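Local coordinates for metallo-beta-lactamase family protein (Thermus thermophilus, PDB 2ZO4) that is a metallo-beta-lactamase superfamily member that binds two zinc ions and is probably a hydrolase, at residues A[237-240]-A[241-244]; A[305-309]-A[310-314]. All coordinates share one frame; numbering follows the deposited sequence.

Contact 1 of 2, residues A[237-240]-A[241-244]; sequences IADV and RQRA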
loop_
_atom_site.group_PDB
_atom_site.type_symbol
_atom_site.label_atom_id
_atom_site.label_comp_id
_atom_site.label_asym_id
_atom_site.label_seq_id
_atom_site.Cartn_x
_atom_site.Cartn_y
_atom_site.Cartn_z
ATOM N N ILE A 237 9.168 -3.822 13.203
ATOM C CA ILE A 237 9.356 -5.246 12.927
ATOM C C ILE A 237 10.826 -5.606 13.163
ATOM O O ILE A 237 11.698 -5.261 12.361
ATOM C CB ILE A 237 8.899 -5.622 11.484
ATOM C CG1 ILE A 237 7.406 -5.329 11.306
ATOM C CG2 ILE A 237 9.195 -7.100 11.175
ATOM C CD1 ILE A 237 6.957 -5.138 9.856
ATOM N N ALA A 238 11.089 -6.291 14.274
ATOM C CA ALA A 238 12.459 -6.564 14.713
ATOM C C ALA A 238 13.135 -7.666 13.902
ATOM O O ALA A 238 14.334 -7.582 13.618
ATOM C CB ALA A 238 12.492 -6.888 16.204
ATOM N N ASP A 239 12.367 -8.692 13.536
ATOM C CA ASP A 239 12.863 -9.759 12.672
ATOM C C ASP A 239 12.084 -9.764 11.352
ATOM O O ASP A 239 10.968 -10.281 11.272
ATOM C CB ASP A 239 12.789 -11.124 13.374
ATOM C CG ASP A 239 13.601 -12.208 12.653
ATOM O OD1 ASP A 239 13.695 -12.177 11.407
ATOM O OD2 ASP A 239 14.139 -13.105 13.340
ATOM N N VAL A 240 12.697 -9.180 10.325
ATOM C CA VAL A 240 12.049 -8.980 9.031
ATOM C C VAL A 240 11.817 -10.302 8.292
ATOM O O VAL A 240 10.734 -10.522 7.750
ATOM C CB VAL A 240 12.839 -7.970 8.154
ATOM C CG1 VAL A 240 12.242 -7.864 6.748
ATOM C CG2 VAL A 240 12.862 -6.604 8.817
ATOM N N ARG A 241 12.824 -11.179 8.293
ATOM C CA ARG A 241 12.705 -12.493 7.657
ATOM C C ARG A 241 11.579 -13.302 8.288
ATOM O O ARG A 241 10.798 -13.945 7.578
ATOM C CB ARG A 241 14.023 -13.285 7.724
ATOM C CG ARG A 241 13.928 -14.683 7.093
ATOM C CD ARG A 241 15.193 -15.538 7.275
ATOM N NE ARG A 241 16.324 -15.059 6.478
ATOM C CZ ARG A 241 16.522 -15.332 5.189
ATOM N NH1 ARG A 241 15.661 -16.085 4.509
ATOM N NH2 ARG A 241 17.585 -14.837 4.570
ATOM N N GLN A 242 11.494 -13.248 9.617
ATOM C CA GLN A 242 10.490 -14.000 10.368
ATOM C C GLN A 242 9.081 -13.552 10.021
ATOM O O GLN A 242 8.220 -14.386 9.754
ATOM C CB GLN A 242 10.729 -13.886 11.878
ATOM C CG GLN A 242 9.788 -14.726 12.728
ATOM C CD GLN A 242 10.020 -14.541 14.217
ATOM O OE1 GLN A 242 11.156 -14.597 14.696
ATOM N NE2 GLN A 242 8.940 -14.318 14.960
ATOM N N ARG A 243 8.848 -12.241 10.018
ATOM C CA ARG A 243 7.531 -11.709 9.659
ATOM C C ARG A 243 7.155 -12.006 8.201
ATOM O O ARG A 243 6.007 -12.342 7.912
ATOM C CB ARG A 243 7.436 -10.205 9.949
ATOM C CG ARG A 243 6.023 -9.621 9.811
ATOM C CD ARG A 243 5.002 -10.385 10.662
ATOM N NE ARG A 243 3.631 -9.967 10.383
ATOM C CZ ARG A 243 2.554 -10.729 10.564
ATOM N NH1 ARG A 243 2.671 -11.970 11.029
ATOM N NH2 ARG A 243 1.353 -10.248 10.274
ATOM N N ALA A 244 8.124 -11.883 7.297
ATOM C CA ALA A 244 7.921 -12.214 5.883
ATOM C C ALA A 244 7.529 -13.686 5.707
ATOM O O ALA A 244 6.637 -14.007 4.920
ATOM C CB ALA A 244 9.164 -11.895 5.080
#
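Asp239 meets Gln242 across the first turn of helix 240-261, where the aspartate serves as the N-cap. A chi1 of -166° turns the carboxylate of Asp239 over the start of the helix, and its OD1 accepts from the backbone N of Gln242 at 3.0 Å. The N-H approaches from above the carboxylate plane rather than within it. The two side chains cross at about a right angle: the carboxylate carbon Asp239 CG lies 3.4 Å from Gln242 CB, and the carboxylate and amide planes are turned 51° apart. At the far end of the glutamine, NE2 donates to Glu246 one turn further on. A negative charge placed here, beside the amino end of the helix, would be expected to interact favourably with the helix dipole.

Past the cap the i-to-i+4 helical bonds begin, Arg243 N donating to Asp239 O (3.1 Å) and Ala244 N to Val240 O (3.0 Å). Asp239 therefore accepts from the helix through both its side chain and its carbonyl.

Ile237, just before the cap, folds back on the same turn and also packs on Leu192 and on Ala229 of strand 228-231. Val240 sits on Leu192, Ala226 and Ala229, so the helix start packs on strand 228-231 and the neighbouring loops. The side chain of Arg243 bends at chi2 (54°) and its end leads away from Ile237, with NE bonded to Leu193 O and NH1 paired with Glu246. What the isoleucine touches is the aliphatic root of this arginine, the two side chains crossing nearly perpendicularly, with Ile237 CG2 3.8 Å from Arg243 CB.

Contact 2 of 2, residues A[305-309]-A[310-314]; sequences VGRGG and PPYRY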
loop_
_atom_site.group_PDB
_atom_site.type_symbol
_atom_site.label_atom_id
_atom_site.label_comp_id
_atom_site.label_asym_id
_atom_site.label_seq_id
_atom_site.Cartn_x
_atom_site.Cartn_y
_atom_site.Cartn_z
ATOM N N VAL A 305 -9.107 -23.790 -9.020
ATOM C CA VAL A 305 -10.516 -23.422 -9.121
ATOM C C VAL A 305 -10.878 -23.016 -10.546
ATOM O O VAL A 305 -10.007 -22.668 -11.346
ATOM C CB VAL A 305 -10.931 -22.286 -8.125
ATOM C CG1 VAL A 305 -10.550 -22.636 -6.682
ATOM C CG2 VAL A 305 -10.359 -20.936 -8.542
ATOM N N GLY A 306 -12.172 -23.078 -10.853
ATOM C CA GLY A 306 -12.698 -22.577 -12.113
ATOM C C GLY A 306 -13.828 -21.621 -11.811
ATOM O O GLY A 306 -14.159 -21.397 -10.641
ATOM N N ARG A 307 -14.423 -21.058 -12.862
ATOM C CA ARG A 307 -15.553 -20.145 -12.712
ATOM C C ARG A 307 -16.511 -20.211 -13.906
ATOM O O ARG A 307 -16.088 -20.408 -15.046
ATOM C CB ARG A 307 -15.077 -18.700 -12.462
ATOM C CG ARG A 307 -14.438 -18.007 -13.656
ATOM C CD ARG A 307 -13.943 -16.607 -13.312
ATOM N NE ARG A 307 -13.410 -15.938 -14.499
ATOM C CZ ARG A 307 -12.991 -14.676 -14.545
ATOM N NH1 ARG A 307 -13.027 -13.903 -13.463
ATOM N NH2 ARG A 307 -12.530 -14.184 -15.685
ATOM N N GLY A 308 -17.803 -20.070 -13.621
ATOM C CA GLY A 308 -18.826 -19.946 -14.652
ATOM C C GLY A 308 -19.159 -18.477 -14.819
ATOM O O GLY A 308 -18.546 -17.623 -14.177
ATOM N N GLY A 309 -20.123 -18.180 -15.680
ATOM C CA GLY A 309 -20.581 -16.810 -15.876
ATOM C C GLY A 309 -19.751 -16.012 -16.868
ATOM O O GLY A 309 -19.119 -16.596 -17.751
ATOM N N PRO A 310 -19.739 -14.668 -16.732
ATOM C CA PRO A 310 -20.378 -13.872 -15.674
ATOM C C PRO A 310 -21.914 -13.944 -15.688
ATOM O O PRO A 310 -22.495 -14.253 -16.730
ATOM C CB PRO A 310 -19.898 -12.446 -15.971
ATOM C CG PRO A 310 -19.574 -12.448 -17.419
ATOM C CD PRO A 310 -19.039 -13.815 -17.709
ATOM N N PRO A 311 -22.573 -13.691 -14.534
ATOM C CA PRO A 311 -22.034 -13.421 -13.190
ATOM C C PRO A 311 -21.141 -14.544 -12.676
ATOM O O PRO A 311 -21.541 -15.710 -12.689
ATOM C CB PRO A 311 -23.295 -13.311 -12.320
ATOM C CG PRO A 311 -24.367 -12.926 -13.261
ATOM C CD PRO A 311 -24.047 -13.632 -14.543
ATOM N N TYR A 312 -19.943 -14.180 -12.220
ATOM C CA TYR A 312 -18.930 -15.162 -11.854
ATOM C C TYR A 312 -19.271 -15.919 -10.574
ATOM O O TYR A 312 -19.525 -15.318 -9.529
ATOM C CB TYR A 312 -17.548 -14.509 -11.724
ATOM C CG TYR A 312 -17.060 -13.803 -12.973
ATOM C CD1 TYR A 312 -16.889 -12.423 -12.984
ATOM C CD2 TYR A 312 -16.770 -14.514 -14.141
ATOM C CE1 TYR A 312 -16.437 -11.763 -14.117
ATOM C CE2 TYR A 312 -16.320 -13.861 -15.285
ATOM C CZ TYR A 312 -16.156 -12.485 -15.260
ATOM O OH TYR A 312 -15.715 -11.819 -16.372
ATOM N N ARG A 313 -19.286 -17.242 -10.684
ATOM C CA ARG A 313 -19.412 -18.133 -9.541
ATOM C C ARG A 313 -18.228 -19.089 -9.615
ATOM O O ARG A 313 -18.030 -19.760 -10.629
ATOM C CB ARG A 313 -20.747 -18.902 -9.571
ATOM C CG ARG A 313 -21.994 -18.012 -9.542
ATOM C CD ARG A 313 -23.279 -18.801 -9.222
ATOM N NE ARG A 313 -23.314 -19.283 -7.837
ATOM C CZ ARG A 313 -23.804 -18.599 -6.804
ATOM N NH1 ARG A 313 -24.313 -17.385 -6.975
ATOM N NH2 ARG A 313 -23.777 -19.131 -5.587
ATOM N N TYR A 314 -17.424 -19.112 -8.557
ATOM C CA TYR A 314 -16.221 -19.943 -8.507
ATOM C C TYR A 314 -16.509 -21.306 -7.878
ATOM O O TYR A 314 -17.356 -21.423 -6.994
ATOM C CB TYR A 314 -15.104 -19.227 -7.734
ATOM C CG TYR A 314 -14.486 -18.044 -8.458
ATOM C CD1 TYR A 314 -13.230 -18.152 -9.053
ATOM C CD2 TYR A 314 -15.153 -16.817 -8.538
ATOM C CE1 TYR A 314 -12.648 -17.073 -9.716
ATOM C CE2 TYR A 314 -14.585 -15.728 -9.206
ATOM C CZ TYR A 314 -13.328 -15.865 -9.788
ATOM O OH TYR A 314 -12.751 -14.801 -10.445
#
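Arg307 reaches across to Tyr312 and Tyr314 in the C-terminal beta hairpin of strands 305-308 and 313-316. Its guanidinium lies flat on the Tyr312 ring, planes 11° apart, in a cation-pi stack with Arg307 CZ 4.0 Å from the ring centroid. The opposite face of that ring carries Pro310 CB.

At the guanidinium edge, Arg307 NH1 donates to Tyr314 OH over 3.2 Å, a bent bond (143° at the hydrogen) with the oxygen tilted from the guanidinium plane. That hydroxyl is also hydrogen-bonded to Glu297 of helix 286-301, whose carboxylate forms a weak, long ion pair with Arg307 NH1. A chi1 of 71° sends the extended arginine alongside both tyrosines. Arg307 and Tyr314 are cross-strand neighbours on one face of the hairpin, and Arg307 CB makes a CH-pi contact over the Tyr314 ring.

On the backbone, Gly308 N donates to Arg313 O at 3.0 Å, and the same carbonyl receives the CA-H of Arg307. Backbone hydrogen bonds also tie Tyr312 to Asp119 and Tyr314 to Lys266. Arg313 NH2 makes a salt bridge to Glu270 and a hydrogen bond to Pro265 O. The chain reverses through Gly309 and two prolines, each preceded by a cis peptide, and Gly308 O takes up the CA-H of Tyr312, with Tyr312 CA 3.4 Å from that oxygen.

The two contacts are local structures in separate parts of the chain, one at each end of the run from helix 240-261 to the closing hairpin. The centres of contact 1 and contact 2 are about 37 Å apart, and the nearest atoms of contact 1 and contact 2 are about 22 Å apart, without touching. Contact 1 is the one near the metals: the side chain of Ile237 lies about 9 Å from those of His233 and Asp190, both zinc ligands, and about 12 Å from a bound zinc. It starts the helix that leaves the zinc-binding part of the fold. Contact 2, away from the zinc site, packs its hairpin on helix 286-301 near the C-terminus.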